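Short afifavidin (Afifella pfennigii, PDB 6HDT) binds biotin and 2-iminobiotin in strong non-covalent complexes as a dimeric avidin, though its exact biological role is still obscure. Local coordinates at residues A[23-28]-A[123-128]; A[87-92]-A[102-107]. One frame throughout, in Å; residues are numbered along the deposited sequence.

Contact 1: A[23-28]-A[123-128]; sequences WVNQDG and DTFTLV. With BTN (biotin), chain E.
Gln26 CG lies between the backbone N and the carbonyl carbon (chi1 70°), and a bend at chi2 (-69°) folds the amide back against strand 117-127. There OE1 accepts from Thr124 N at 2.9 Å, while NE2 donates to Asp123 OD1 at 2.8 Å; OD1 lies in the Gln26 amide plane, whereas NE2 approaches from above the carboxylate plane. Glutamine suits the place because its amide offers acceptor and donor at once, on a chain long enough to bend round to both partners. Asp123 OD2 turns to the ligand and accepts from biotin N1 in a nearly straight bond of 2.9 Å; Trp89 NE1 is a further donor to this oxygen. Asn25 ND2 donates to biotin O3 at 2.9 Å. Asn25 OD1 accepts from Asp27 N, an Asx turn, and from Ser29 N, which steadies the amide. These residues lie at the end of the seam where the first and last strands close the eight-stranded avidin barrel, Val24 and Thr126 exchanging two backbone bonds. Asn25 CB rests over a face of the Phe125 ring, 3.9 Å from its centroid. Further along, Leu127 lays CD1 over the six-membered ring of Trp23, an apolar branch against a broad face, while Trp23 NE1 is held by Ser21.

Contact 2: A[87-92]-A[102-107]; sequences TSWTGF and IVTDWN. With BTN (biotin), chain E.
Ser88 O takes the N-H of Asn107 at 3.1 Å and, weakly, a water at 3.0 Å, while Trp106 CA adds a C-H...O contact. The same water is 2.7 Å from Thr90 OG1. Paired backbone bonds also join Thr90 with Asp105 and Phe92 with Val103, as expected of an antiparallel hairpin. On the pocket side, Trp106 has CG between its backbone N and carbonyl carbon (chi1 53°), which sets the indole face against biotin, with C6 of the ligand centred over it, 3.5 Å from CE2. Its CB packs over the five-membered ring of Trp89, 3.9 Å from the centroid. Tryptophan suits both places, giving ring surface to biotin and an N-H to Asp123: Trp89 CZ2 meets biotin S1 at 3.6 Å while NE1 bonds Asp123 OD2. A serine in place of Trp106 would probably leave biotin C6 without its aromatic cover and deprive Asp123 OD1 of a weak hydrogen bond from the indole N-H. Gly91 pairs with Thr104, and a CB there would clash with Val103 O. On the other sheet face, Val103 CB lies over the Phe92 ring. Strand 69-77 bonds to strand 82-96, strand 117-127 to strand 99-110, and the second subunit packs against Ser88, Phe92, Asp105 and Asn107.

How the contacts relate
The centres of the two contacts lie about 12 Å apart in one antiparallel barrel. Contact 2 joins the sixth and seventh strands, 82-96 and 99-110; contact 1 joins the eighth, 117-127, to the first, 20-24, so the hairpin is nested in the chain within the loop that contact 1 closes. Strands 99-110 and 117-127 are neighbours, and there the two contacts meet: Asp123 O and Thr104 OG1 are 2.6 Å apart, a probable hydrogen bond, and Trp23 packs on Ile102. Both reach biotin, contact 1 supplying polar partners for its ureido group and contact 2 aromatic surface near its sulfur ring. Barrel closure and ligand binding therefore share residues, while contact 2 alone also touches the second subunit.

Contact 1: A[23-28]-A[123-128]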
loop_
_atom_site.group_PDB
_atom_site.type_symbol
_atom_site.label_atom_id
_atom_site.label_comp_id
_atom_site.label_asym_id
_atom_site.label_seq_id
_atom_site.Cartn_x
_atom_site.Cartn_y
_atom_site.Cartn_z
ATOM N N TRP A 23 -11.841 -8.939 9.618
ATOM C CA TRP A 23 -11.902 -9.604 8.348
ATOM C C TRP A 23 -11.108 -10.902 8.360
ATOM O O TRP A 23 -10.130 -11.024 9.098
ATOM C CB TRP A 23 -11.315 -8.678 7.262
ATOM C CG TRP A 23 -11.891 -7.308 7.254
ATOM C CD1 TRP A 23 -11.528 -6.282 8.051
ATOM C CD2 TRP A 23 -12.980 -6.823 6.431
ATOM N NE1 TRP A 23 -12.289 -5.173 7.769
ATOM C CE2 TRP A 23 -13.192 -5.480 6.783
ATOM C CE3 TRP A 23 -13.767 -7.386 5.420
ATOM C CZ2 TRP A 23 -14.181 -4.688 6.184
ATOM C CZ3 TRP A 23 -14.757 -6.589 4.823
ATOM C CH2 TRP A 23 -14.946 -5.267 5.204
ATOM N N VAL A 24 -11.511 -11.808 7.470
ATOM C CA VAL A 24 -10.857 -13.077 7.196
ATOM C C VAL A 24 -10.766 -13.308 5.678
ATOM O O VAL A 24 -11.688 -13.009 4.904
ATOM C CB VAL A 24 -11.537 -14.264 7.908
ATOM C CG1 VAL A 24 -12.900 -14.578 7.310
ATOM C CG2 VAL A 24 -10.684 -15.504 7.836
ATOM N N ASN A 25 -9.612 -13.782 5.222
ATOM C CA ASN A 25 -9.510 -14.139 3.814
ATOM C C ASN A 25 -9.715 -15.642 3.594
ATOM O O ASN A 25 -10.022 -16.373 4.533
ATOM C CB ASN A 25 -8.251 -13.565 3.159
ATOM C CG ASN A 25 -7.009 -14.344 3.491
ATOM O OD1 ASN A 25 -7.082 -15.458 3.971
ATOM N ND2 ASN A 25 -5.854 -13.757 3.218
ATOM N N GLN A 26 -9.592 -16.074 2.340
ATOM C CA GLN A 26 -9.923 -17.444 1.924
ATOM C C GLN A 26 -8.951 -18.481 2.516
ATOM O O GLN A 26 -9.266 -19.663 2.601
ATOM C CB GLN A 26 -9.951 -17.554 0.379
ATOM C CG GLN A 26 -8.588 -17.454 -0.321
ATOM C CD GLN A 26 -7.938 -16.071 -0.253
ATOM O OE1 GLN A 26 -8.615 -15.043 -0.191
ATOM N NE2 GLN A 26 -6.611 -16.043 -0.266
ATOM N N ASP A 27 -7.764 -18.029 2.909
ATOM C CA ASP A 27 -6.825 -18.895 3.573
ATOM C C ASP A 27 -6.864 -18.776 5.086
ATOM O O ASP A 27 -6.024 -19.353 5.758
ATOM C CB ASP A 27 -5.411 -18.613 3.079
ATOM C CG ASP A 27 -5.219 -19.029 1.634
ATOM O OD1 ASP A 27 -5.549 -20.191 1.309
ATOM O OD2 ASP A 27 -4.754 -18.195 0.832
ATOM N N GLY A 28 -7.833 -18.036 5.621
ATOM C CA GLY A 28 -7.976 -17.863 7.070
ATOM C C GLY A 28 -7.062 -16.835 7.727
ATOM O O GLY A 28 -7.022 -16.746 8.962
ATOM N N ASP A 123 -6.458 -12.019 -2.781
ATOM C CA ASP A 123 -7.157 -12.367 -1.554
ATOM C C ASP A 123 -8.544 -11.705 -1.580
ATOM O O ASP A 123 -8.689 -10.523 -1.967
ATOM C CB ASP A 123 -6.459 -11.854 -0.288
ATOM C CG ASP A 123 -5.204 -12.619 0.079
ATOM O OD1 ASP A 123 -4.977 -13.736 -0.455
ATOM O OD2 ASP A 123 -4.431 -12.071 0.923
ATOM N N THR A 124 -9.522 -12.473 -1.135
ATOM C CA THR A 124 -10.877 -11.991 -0.905
ATOM C C THR A 124 -11.167 -12.082 0.592
ATOM O O THR A 124 -11.103 -13.176 1.200
ATOM C CB THR A 124 -11.904 -12.820 -1.674
ATOM O OG1 THR A 124 -11.573 -12.758 -3.062
ATOM C CG2 THR A 124 -13.306 -12.249 -1.480
ATOM N N PHE A 125 -11.502 -10.928 1.171
ATOM C CA PHE A 125 -11.734 -10.807 2.578
ATOM C C PHE A 125 -13.215 -10.729 2.816
ATOM O O PHE A 125 -13.947 -10.140 2.008
ATOM C CB PHE A 125 -11.048 -9.579 3.121
ATOM C CG PHE A 125 -9.542 -9.637 3.044
ATOM C CD1 PHE A 125 -8.894 -9.166 1.936
ATOM C CD2 PHE A 125 -8.809 -10.167 4.081
ATOM C CE1 PHE A 125 -7.480 -9.192 1.867
ATOM C CE2 PHE A 125 -7.424 -10.218 4.016
ATOM C CZ PHE A 125 -6.773 -9.740 2.901
ATOM N N THR A 126 -13.671 -11.373 3.882
ATOM C CA THR A 126 -15.081 -11.215 4.282
ATOM C C THR A 126 -15.197 -10.629 5.683
ATOM O O THR A 126 -14.394 -10.950 6.599
ATOM C CB THR A 126 -15.850 -12.543 4.166
ATOM O OG1 THR A 126 -15.309 -13.496 5.078
ATOM C CG2 THR A 126 -15.749 -13.112 2.747
ATOM N N LEU A 127 -16.213 -9.775 5.856
ATOM C CA LEU A 127 -16.416 -9.075 7.101
ATOM C C LEU A 127 -16.905 -10.062 8.134
ATOM O O LEU A 127 -17.896 -10.745 7.915
ATOM C CB LEU A 127 -17.466 -7.967 6.938
ATOM C CG LEU A 127 -17.767 -7.155 8.189
ATOM C CD1 LEU A 127 -16.533 -6.375 8.657
ATOM C CD2 LEU A 127 -18.961 -6.238 7.923
ATOM N N VAL A 128 -16.233 -10.092 9.273
ATOM C CA VAL A 128 -16.594 -10.941 10.398
ATOM C C VAL A 128 -17.597 -10.168 11.226
ATOM O O VAL A 128 -17.247 -9.145 11.809
ATOM C CB VAL A 128 -15.355 -11.223 11.270
ATOM C CG1 VAL A 128 -15.738 -12.009 12.520
ATOM C CG2 VAL A 128 -14.304 -11.949 10.458
HETATM C C11 BTN E . 6.519 -13.984 3.985
HETATM O O11 BTN E . 7.434 -13.415 3.359
HETATM O O12 BTN E . 6.283 -15.208 3.847
HETATM C C10 BTN E . 5.679 -13.130 4.919
HETATM C C9 BTN E . 4.226 -13.593 5.003
HETATM C C8 BTN E . 3.451 -13.321 3.711
HETATM C C7 BTN E . 2.022 -13.859 3.723
HETATM C C2 BTN E . 1.339 -13.523 2.401
HETATM S S1 BTN E . 0.846 -11.818 2.211
HETATM C C6 BTN E . -0.191 -12.214 0.833
HETATM C C5 BTN E . -0.819 -13.553 1.176
HETATM N N1 BTN E . -2.054 -13.415 1.895
HETATM C C3 BTN E . -2.049 -13.870 3.147
HETATM O O3 BTN E . -3.037 -13.860 3.902
HETATM N N2 BTN E . -0.802 -14.338 3.414
HETATM C C4 BTN E . 0.030 -14.289 2.222
#

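Contact 2: A[87-92]-A[102-107]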
loop_
_atom_site.group_PDB
_atom_site.type_symbol
_atom_site.label_atom_id
_atom_site.label_comp_id
_atom_site.label_asym_id
_atom_site.label_seq_id
_atom_site.Cartn_x
_atom_site.Cartn_y
_atom_site.Cartn_z
ATOM N N THR A 87 4.333 -6.855 1.831
ATOM C CA THR A 87 3.155 -7.035 0.923
ATOM C C THR A 87 2.292 -5.774 0.885
ATOM O O THR A 87 2.127 -5.084 1.881
ATOM C CB THR A 87 2.278 -8.215 1.413
ATOM O OG1 THR A 87 3.061 -9.397 1.569
ATOM C CG2 THR A 87 1.103 -8.524 0.508
ATOM N N SER A 88 1.721 -5.478 -0.287
ATOM C CA SER A 88 0.641 -4.496 -0.373
ATOM C C SER A 88 -0.555 -5.135 -1.028
ATOM O O SER A 88 -0.428 -5.839 -1.994
ATOM C CB SER A 88 1.042 -3.252 -1.149
ATOM O OG SER A 88 2.290 -2.671 -0.640
ATOM N N TRP A 89 -1.736 -4.784 -0.528
ATOM C CA TRP A 89 -2.969 -5.238 -1.109
ATOM C C TRP A 89 -3.678 -4.023 -1.656
ATOM O O TRP A 89 -3.587 -2.948 -1.072
ATOM C CB TRP A 89 -3.872 -5.829 -0.030
ATOM C CG TRP A 89 -3.515 -7.146 0.541
ATOM C CD1 TRP A 89 -4.098 -8.343 0.266
ATOM C CD2 TRP A 89 -2.537 -7.393 1.543
ATOM N NE1 TRP A 89 -3.529 -9.328 1.017
ATOM C CE2 TRP A 89 -2.565 -8.773 1.816
ATOM C CE3 TRP A 89 -1.642 -6.578 2.248
ATOM C CZ2 TRP A 89 -1.749 -9.357 2.774
ATOM C CZ3 TRP A 89 -0.806 -7.177 3.195
ATOM C CH2 TRP A 89 -0.860 -8.536 3.441
ATOM N N THR A 90 -4.465 -4.197 -2.720
ATOM C CA THR A 90 -5.277 -3.100 -3.238
ATOM C C THR A 90 -6.572 -3.676 -3.757
ATOM O O THR A 90 -6.575 -4.729 -4.346
ATOM C CB THR A 90 -4.561 -2.314 -4.356
ATOM O OG1 THR A 90 -3.156 -2.176 -4.044
ATOM C CG2 THR A 90 -5.207 -0.926 -4.568
ATOM N N GLY A 91 -7.675 -3.002 -3.495
ATOM C CA GLY A 91 -8.953 -3.610 -3.856
ATOM C C GLY A 91 -10.128 -2.733 -3.543
ATOM O O GLY A 91 -10.011 -1.552 -3.304
ATOM N N PHE A 92 -11.289 -3.382 -3.593
ATOM C CA PHE A 92 -12.574 -2.723 -3.485
ATOM C C PHE A 92 -13.577 -3.562 -2.696
ATOM O O PHE A 92 -13.576 -4.813 -2.751
ATOM C CB PHE A 92 -13.139 -2.410 -4.855
ATOM C CG PHE A 92 -13.378 -3.603 -5.724
ATOM C CD1 PHE A 92 -12.364 -4.082 -6.560
ATOM C CD2 PHE A 92 -14.624 -4.238 -5.754
ATOM C CE1 PHE A 92 -12.585 -5.177 -7.372
ATOM C CE2 PHE A 92 -14.846 -5.340 -6.585
ATOM C CZ PHE A 92 -13.832 -5.804 -7.392
ATOM N N ILE A 102 -14.178 -7.695 0.502
ATOM C CA ILE A 102 -13.124 -6.933 -0.159
ATOM C C ILE A 102 -12.398 -7.851 -1.137
ATOM O O ILE A 102 -11.810 -8.852 -0.729
ATOM C CB ILE A 102 -12.052 -6.368 0.794
ATOM C CG1 ILE A 102 -12.666 -5.763 2.071
ATOM C CG2 ILE A 102 -11.217 -5.333 0.047
ATOM C CD1 ILE A 102 -11.638 -5.388 3.119
ATOM N N VAL A 103 -12.411 -7.479 -2.411
ATOM C CA VAL A 103 -11.728 -8.190 -3.473
ATOM C C VAL A 103 -10.411 -7.451 -3.659
ATOM O O VAL A 103 -10.422 -6.270 -3.993
ATOM C CB VAL A 103 -12.554 -8.147 -4.774
ATOM C CG1 VAL A 103 -11.782 -8.778 -5.920
ATOM C CG2 VAL A 103 -13.906 -8.854 -4.596
ATOM N N THR A 104 -9.288 -8.149 -3.437
ATOM C CA THR A 104 -7.990 -7.522 -3.553
ATOM C C THR A 104 -7.045 -8.330 -4.407
ATOM O O THR A 104 -7.195 -9.545 -4.551
ATOM C CB THR A 104 -7.308 -7.354 -2.162
ATOM O OG1 THR A 104 -6.856 -8.633 -1.676
ATOM C CG2 THR A 104 -8.231 -6.709 -1.167
ATOM N N ASP A 105 -6.046 -7.622 -4.932
ATOM C CA ASP A 105 -4.830 -8.227 -5.500
ATOM C C ASP A 105 -3.654 -7.760 -4.654
ATOM O O ASP A 105 -3.685 -6.692 -4.062
ATOM C CB ASP A 105 -4.595 -7.780 -6.953
ATOM C CG ASP A 105 -5.619 -8.344 -7.941
ATOM O OD1 ASP A 105 -6.224 -9.392 -7.643
ATOM O OD2 ASP A 105 -5.744 -7.778 -9.054
ATOM N N TRP A 106 -2.616 -8.576 -4.576
ATOM C CA TRP A 106 -1.485 -8.211 -3.734
ATOM C C TRP A 106 -0.222 -8.526 -4.425
ATOM O O TRP A 106 -0.177 -9.411 -5.285
ATOM C CB TRP A 106 -1.518 -8.919 -2.370
ATOM C CG TRP A 106 -1.651 -10.437 -2.365
ATOM C CD1 TRP A 106 -2.806 -11.160 -2.133
ATOM C CD2 TRP A 106 -0.607 -11.416 -2.560
ATOM N NE1 TRP A 106 -2.551 -12.494 -2.197
ATOM C CE2 TRP A 106 -1.207 -12.688 -2.432
ATOM C CE3 TRP A 106 0.791 -11.346 -2.800
ATOM C CZ2 TRP A 106 -0.501 -13.867 -2.576
ATOM C CZ3 TRP A 106 1.499 -12.543 -2.933
ATOM C CH2 TRP A 106 0.854 -13.777 -2.821
ATOM N N ASN A 107 0.786 -7.755 -4.039
ATOM C CA ASN A 107 2.154 -7.993 -4.442
ATOM C C ASN A 107 2.999 -8.123 -3.196
ATOM O O ASN A 107 2.762 -7.410 -2.248
ATOM C CB ASN A 107 2.652 -6.794 -5.239
ATOM C CG ASN A 107 2.056 -6.708 -6.631
ATOM O OD1 ASN A 107 2.026 -7.688 -7.371
ATOM N ND2 ASN A 107 1.562 -5.531 -6.978
HETATM C C11 BTN E . 6.519 -13.984 3.985
HETATM O O11 BTN E . 7.434 -13.415 3.359
HETATM O O12 BTN E . 6.283 -15.208 3.847
HETATM C C10 BTN E . 5.679 -13.130 4.919
HETATM C C9 BTN E . 4.226 -13.593 5.003
HETATM C C8 BTN E . 3.451 -13.321 3.711
HETATM C C7 BTN E . 2.022 -13.859 3.723
HETATM C C2 BTN E . 1.339 -13.523 2.401
HETATM S S1 BTN E . 0.846 -11.818 2.211
HETATM C C6 BTN E . -0.191 -12.214 0.833
HETATM C C5 BTN E . -0.819 -13.553 1.176
HETATM N N1 BTN E . -2.054 -13.415 1.895
HETATM C C3 BTN E . -2.049 -13.870 3.147
HETATM O O3 BTN E . -3.037 -13.860 3.902
HETATM N N2 BTN E . -0.802 -14.338 3.414
HETATM C C4 BTN E . 0.030 -14.289 2.222
HETATM O O HOH W 1 -1.378 -4.151 -4.279
#